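Local coordinates for trans-4-hydroxy-L-proline dehydratase (Clostridioides difficile 70-100-2010, PDB 6VXC), which catalyses, as a glycyl radical enzyme, the dehydration of trans-4-hydroxy-L-proline to (S)-1-pyrroline-5-carboxylate in anaerobic hydroxyproline degradation, at residues L260-P269 and H277-F285. Sequence-based numbering, arbitrary orientation.
Sequences LIAETCDVVP and HQAIQMYWF
Thr264 and Val268, the latter just beyond its helix, pack against Gln278, Gln281 and Met282. The axes of segments 260-267 and 277-285 approach to 9.7 Å and cross at -70°. Thr264 CG2 lies anti to its own backbone N and meets Gln281 CB at 3.7 Å. Val268 CG2 touches Gln281 CG, while Val268 CB faces Met282 CB. Val267 covers the Gln278 amide with both methyls. Gln278 OE1 accepts a hydrogen bond from Glu274 N. Leu260 comes up against the His277 ring, and Thr264 OG1 lies over one ring face.

Sulfur and ring contacts gather around Phe285. Cys265 SG makes a sulfur-aromatic contact in the ring plane, 3.6 Å from Phe285 CZ. Pro269, after a cis peptide bond, places CD 3.6 Å from Phe285 CD2. The bend at chi2 (69°) brings Met282 SD to 3.7 Å from Pro269 CB; chi3 (95°) then turns CE toward Pro269 O.

The polar link is a water. It donates to Thr264 OG1 (2.8 Å) and accepts from Gln278 NE2 (3.1 Å). Thr264 OG1 itself donates to Leu260 O at 2.9 Å, from above the carbonyl plane.

This is packing between successive helices of the pyruvate formate lyase-like region. It joins the C-terminal end of helix 252-267 and the first loop residues after it to the first half of helix 276-293. Helix 214-248 touches Ala262 and Phe285; helix 324-339 touches Leu260 and His277.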
ATOM      1  N   LEU A 260       5.214  28.264 -19.744  1.00 22.49           N
ATOM      2  CA  LEU A 260       6.115  27.627 -18.794  1.00 20.42           C
ATOM      3  C   LEU A 260       5.956  26.112 -18.818  1.00 17.61           C
ATOM      4  O   LEU A 260       6.948  25.382 -18.760  1.00 17.79           O
ATOM      5  CB  LEU A 260       5.868  28.169 -17.391  1.00 20.42           C
ATOM      6  CG  LEU A 260       6.650  27.483 -16.272  1.00 14.96           C
ATOM      7  CD1 LEU A 260       8.156  27.546 -16.511  1.00 18.00           C
ATOM      8  CD2 LEU A 260       6.285  28.133 -14.959  1.00 14.07           C
ATOM      9  N   ILE A 261       4.721  25.625 -18.920  1.00 18.32           N
ATOM     10  CA  ILE A 261       4.497  24.185 -19.028  1.00 20.26           C
ATOM     11  C   ILE A 261       5.219  23.629 -20.246  1.00 18.58           C
ATOM     12  O   ILE A 261       5.961  22.642 -20.158  1.00 21.18           O
ATOM     13  CB  ILE A 261       2.993  23.873 -19.080  1.00 19.97           C
ATOM     14  CG1 ILE A 261       2.340  24.200 -17.738  1.00 14.78           C
ATOM     15  CG2 ILE A 261       2.770  22.402 -19.425  1.00 17.12           C
ATOM     16  CD1 ILE A 261       0.829  24.135 -17.778  1.00 18.05           C
ATOM     17  N   ALA A 262       5.047  24.289 -21.394  1.00 21.59           N
ATOM     18  CA  ALA A 262       5.671  23.824 -22.624  1.00 17.76           C
ATOM     19  C   ALA A 262       7.186  23.786 -22.492  1.00 17.54           C
ATOM     20  O   ALA A 262       7.814  22.800 -22.883  1.00 20.17           O
ATOM     21  CB  ALA A 262       5.241  24.710 -23.793  1.00 22.69           C
ATOM     22  N   GLU A 263       7.790  24.834 -21.917  1.00 18.83           N
ATOM     23  CA  GLU A 263       9.241  24.842 -21.689  1.00 20.14           C
ATOM     24  C   GLU A 263       9.686  23.703 -20.778  1.00 19.60           C
ATOM     25  O   GLU A 263      10.771  23.141 -20.955  1.00 20.02           O
ATOM     26  CB  GLU A 263       9.689  26.168 -21.067  1.00 21.02           C
ATOM     27  CG  GLU A 263       9.784  27.353 -22.007  1.00 30.02           C
ATOM     28  CD  GLU A 263       9.818  28.692 -21.257  1.00 39.96           C
ATOM     29  OE1 GLU A 263       9.508  29.726 -21.892  1.00 42.89           O
ATOM     30  OE2 GLU A 263      10.182  28.707 -20.053  1.00 36.69           O
ATOM     31  N   THR A 264       8.899  23.404 -19.750  1.00 21.37           N
ATOM     32  CA  THR A 264       9.264  22.320 -18.850  1.00 17.53           C
ATOM     33  C   THR A 264       9.234  20.984 -19.579  1.00 17.36           C
ATOM     34  O   THR A 264      10.150  20.169 -19.432  1.00 18.09           O
ATOM     35  CB  THR A 264       8.324  22.340 -17.646  1.00 15.93           C
ATOM     36  OG1 THR A 264       8.395  23.629 -17.024  1.00 17.30           O
ATOM     37  CG2 THR A 264       8.658  21.246 -16.632  1.00 15.29           C
ATOM     38  N   CYS A 265       8.197  20.759 -20.382  1.00 13.71           N
ATOM     39  CA  CYS A 265       8.049  19.522 -21.139  1.00 16.58           C
ATOM     40  C   CYS A 265       9.017  19.424 -22.324  1.00 21.08           C
ATOM     41  O   CYS A 265       9.240  18.319 -22.832  1.00 20.67           O
ATOM     42  CB  CYS A 265       6.597  19.393 -21.604  1.00 16.52           C
ATOM     43  SG  CYS A 265       5.387  19.334 -20.229  1.00 21.75           S
ATOM     44  N   ASP A 266       9.592  20.544 -22.781  1.00 18.83           N
ATOM     45  CA  ASP A 266      10.696  20.471 -23.735  1.00 16.91           C
ATOM     46  C   ASP A 266      11.888  19.754 -23.134  1.00 19.19           C
ATOM     47  O   ASP A 266      12.713  19.195 -23.865  1.00 19.10           O
ATOM     48  CB  ASP A 266      11.156  21.868 -24.167  1.00 19.89           C
ATOM     49  CG  ASP A 266      10.196  22.549 -25.111  1.00 22.20           C
ATOM     50  OD1 ASP A 266       9.343  21.869 -25.713  1.00 22.95           O
ATOM     51  OD2 ASP A 266      10.308  23.788 -25.255  1.00 25.32           O
ATOM     52  N   VAL A 267      12.012  19.779 -21.808  1.00 17.76           N
ATOM     53  CA  VAL A 267      13.158  19.165 -21.151  1.00 16.12           C
ATOM     54  C   VAL A 267      12.808  17.750 -20.713  1.00 14.41           C
ATOM     55  O   VAL A 267      13.483  16.794 -21.098  1.00 16.97           O
ATOM     56  CB  VAL A 267      13.636  20.002 -19.954  1.00 17.63           C
ATOM     57  CG1 VAL A 267      14.838  19.338 -19.296  1.00 16.77           C
ATOM     58  CG2 VAL A 267      13.955  21.434 -20.382  1.00 16.33           C
ATOM     59  N   VAL A 268      11.767  17.611 -19.897  1.00 15.80           N
ATOM     60  CA  VAL A 268      11.416  16.322 -19.316  1.00 13.81           C
ATOM     61  C   VAL A 268      10.152  15.769 -19.962  1.00 14.74           C
ATOM     62  O   VAL A 268       9.249  16.518 -20.313  1.00 15.73           O
ATOM     63  CB  VAL A 268      11.263  16.449 -17.776  1.00 12.76           C
ATOM     64  CG1 VAL A 268      12.550  16.979 -17.163  1.00 10.82           C
ATOM     65  CG2 VAL A 268      10.051  17.332 -17.397  1.00 13.43           C
ATOM     66  N   PRO A 269      10.056  14.438 -20.074  1.00 18.02           N
ATOM     67  CA  PRO A 269      11.005  13.442 -19.553  1.00 14.13           C
ATOM     68  C   PRO A 269      12.161  13.031 -20.463  1.00 15.14           C
ATOM     69  O   PRO A 269      12.947  12.176 -20.066  1.00 16.79           O
ATOM     70  CB  PRO A 269      10.106  12.232 -19.275  1.00 13.62           C
ATOM     71  CG  PRO A 269       8.877  12.417 -20.093  1.00 15.59           C
ATOM     72  CD  PRO A 269       8.844  13.820 -20.639  1.00 13.20           C
ATOM     73  N   HIS A 277      11.294  22.729 -10.439  1.00 11.63           N
ATOM     74  CA  HIS A 277      10.049  22.579 -11.186  1.00 11.44           C
ATOM     75  C   HIS A 277      10.131  21.385 -12.141  1.00 13.21           C
ATOM     76  O   HIS A 277       9.222  20.555 -12.199  1.00 14.65           O
ATOM     77  CB  HIS A 277       9.793  23.870 -11.965  1.00 13.88           C
ATOM     78  CG  HIS A 277       8.431  23.986 -12.557  1.00 13.30           C
ATOM     79  ND1 HIS A 277       7.720  22.907 -13.031  1.00 19.51           N
ATOM     80  CD2 HIS A 277       7.671  25.073 -12.813  1.00 13.52           C
ATOM     81  CE1 HIS A 277       6.562  23.320 -13.515  1.00 15.45           C
ATOM     82  NE2 HIS A 277       6.512  24.635 -13.403  1.00 17.08           N
ATOM     83  N   GLN A 278      11.223  21.291 -12.903  1.00 13.90           N
ATOM     84  CA  GLN A 278      11.365  20.189 -13.853  1.00 15.07           C
ATOM     85  C   GLN A 278      11.484  18.851 -13.141  1.00 14.56           C
ATOM     86  O   GLN A 278      11.022  17.838 -13.671  1.00 12.15           O
ATOM     87  CB  GLN A 278      12.579  20.405 -14.758  1.00 12.35           C
ATOM     88  CG  GLN A 278      12.354  21.506 -15.764  1.00 14.01           C
ATOM     89  CD  GLN A 278      13.629  22.015 -16.393  1.00 12.50           C
ATOM     90  OE1 GLN A 278      14.685  21.388 -16.303  1.00 17.66           O
ATOM     91  NE2 GLN A 278      13.536  23.157 -17.038  1.00 12.32           N
ATOM     92  N   ALA A 279      12.123  18.830 -11.966  1.00 13.41           N
ATOM     93  CA  ALA A 279      12.246  17.591 -11.204  1.00 15.39           C
ATOM     94  C   ALA A 279      10.881  17.063 -10.789  1.00 14.06           C
ATOM     95  O   ALA A 279      10.629  15.855 -10.849  1.00 13.75           O
ATOM     96  CB  ALA A 279      13.147  17.796  -9.990  1.00 11.06           C
ATOM     97  N   ILE A 280       9.983  17.956 -10.374  1.00 14.13           N
ATOM     98  CA  ILE A 280       8.646  17.524  -9.982  1.00 14.27           C
ATOM     99  C   ILE A 280       7.860  17.043 -11.194  1.00 14.42           C
ATOM    100  O   ILE A 280       7.163  16.023 -11.132  1.00 12.99           O
ATOM    101  CB  ILE A 280       7.916  18.646  -9.218  1.00 12.09           C
ATOM    102  CG1 ILE A 280       8.572  18.882  -7.846  1.00  9.32           C
ATOM    103  CG2 ILE A 280       6.419  18.347  -9.122  1.00  9.44           C
ATOM    104  CD1 ILE A 280       8.033  20.080  -7.118  1.00 12.82           C
ATOM    105  N   GLN A 281       7.952  17.766 -12.312  1.00 15.24           N
ATOM    106  CA  GLN A 281       7.234  17.346 -13.510  1.00 12.64           C
ATOM    107  C   GLN A 281       7.779  16.028 -14.051  1.00 12.28           C
ATOM    108  O   GLN A 281       7.007  15.182 -14.509  1.00 13.25           O
ATOM    109  CB  GLN A 281       7.298  18.442 -14.580  1.00 14.52           C
ATOM    110  CG  GLN A 281       6.560  18.112 -15.893  1.00 15.23           C
ATOM    111  CD  GLN A 281       5.042  18.009 -15.731  1.00 15.28           C
ATOM    112  OE1 GLN A 281       4.363  19.016 -15.605  1.00 17.85           O
ATOM    113  NE2 GLN A 281       4.506  16.787 -15.764  1.00 16.61           N
ATOM    114  N   MET A 282       9.097  15.829 -13.991  1.00 13.07           N
ATOM    115  CA  MET A 282       9.669  14.539 -14.385  1.00 13.03           C
ATOM    116  C   MET A 282       9.100  13.411 -13.522  1.00 13.64           C
ATOM    117  O   MET A 282       8.645  12.387 -14.042  1.00 14.66           O
ATOM    118  CB  MET A 282      11.203  14.577 -14.296  1.00 11.16           C
ATOM    119  CG  MET A 282      11.917  13.212 -14.397  1.00 12.15           C
ATOM    120  SD  MET A 282      11.837  12.436 -16.045  1.00 17.08           S
ATOM    121  CE  MET A 282      13.394  12.988 -16.716  1.00 14.90           C
ATOM    122  N   TYR A 283       9.096  13.588 -12.197  1.00 12.86           N
ATOM    123  CA  TYR A 283       8.525  12.549 -11.354  1.00 11.06           C
ATOM    124  C   TYR A 283       7.086  12.260 -11.755  1.00 13.02           C
ATOM    125  O   TYR A 283       6.695  11.094 -11.881  1.00 14.06           O
ATOM    126  CB  TYR A 283       8.577  12.898  -9.859  1.00 11.93           C
ATOM    127  CG  TYR A 283       7.704  11.879  -9.164  1.00 12.46           C
ATOM    128  CD1 TYR A 283       8.173  10.596  -8.920  1.00 10.93           C
ATOM    129  CD2 TYR A 283       6.364  12.141  -8.921  1.00 12.91           C
ATOM    130  CE1 TYR A 283       7.359   9.638  -8.373  1.00 10.47           C
ATOM    131  CE2 TYR A 283       5.537  11.176  -8.380  1.00 10.65           C
ATOM    132  CZ  TYR A 283       6.043   9.928  -8.121  1.00  9.67           C
ATOM    133  OH  TYR A 283       5.234   8.976  -7.588  1.00 13.26           O
ATOM    134  N   TRP A 284       6.276  13.311 -11.956  1.00 12.53           N
ATOM    135  CA  TRP A 284       4.854  13.084 -12.193  1.00 11.77           C
ATOM    136  C   TRP A 284       4.602  12.389 -13.528  1.00 12.57           C
ATOM    137  O   TRP A 284       3.687  11.565 -13.633  1.00 14.49           O
ATOM    138  CB  TRP A 284       4.056  14.391 -12.107  1.00 10.73           C
ATOM    139  CG  TRP A 284       2.592  14.063 -12.135  1.00 11.89           C
ATOM    140  CD1 TRP A 284       1.694  14.379 -13.108  1.00 11.83           C
ATOM    141  CD2 TRP A 284       1.877  13.277 -11.166  1.00 12.17           C
ATOM    142  NE1 TRP A 284       0.463  13.860 -12.801  1.00 14.32           N
ATOM    143  CE2 TRP A 284       0.544  13.183 -11.610  1.00 12.18           C
ATOM    144  CE3 TRP A 284       2.232  12.663  -9.961  1.00  9.74           C
ATOM    145  CZ2 TRP A 284      -0.432  12.485 -10.904  1.00  9.35           C
ATOM    146  CZ3 TRP A 284       1.256  11.973  -9.249  1.00 10.16           C
ATOM    147  CH2 TRP A 284      -0.060  11.890  -9.729  1.00 10.65           C
ATOM    148  N   PHE A 285       5.382  12.721 -14.565  1.00 15.26           N
ATOM    149  CA  PHE A 285       5.265  12.009 -15.838  1.00 13.33           C
ATOM    150  C   PHE A 285       5.588  10.528 -15.666  1.00 13.15           C
ATOM    151  O   PHE A 285       4.887   9.657 -16.197  1.00 15.00           O
ATOM    152  CB  PHE A 285       6.190  12.637 -16.885  1.00 11.14           C
ATOM    153  CG  PHE A 285       5.605  13.836 -17.596  1.00 14.72           C
ATOM    154  CD1 PHE A 285       4.230  13.959 -17.785  1.00 13.61           C
ATOM    155  CD2 PHE A 285       6.440  14.828 -18.108  1.00 12.12           C
ATOM    156  CE1 PHE A 285       3.691  15.064 -18.452  1.00 15.68           C
ATOM    157  CE2 PHE A 285       5.912  15.941 -18.782  1.00 13.50           C
ATOM    158  CZ  PHE A 285       4.536  16.058 -18.958  1.00 13.19           C
TER
HETATM  159  O   HOH W   1      10.970  24.808 -16.979  1.00 18.10           O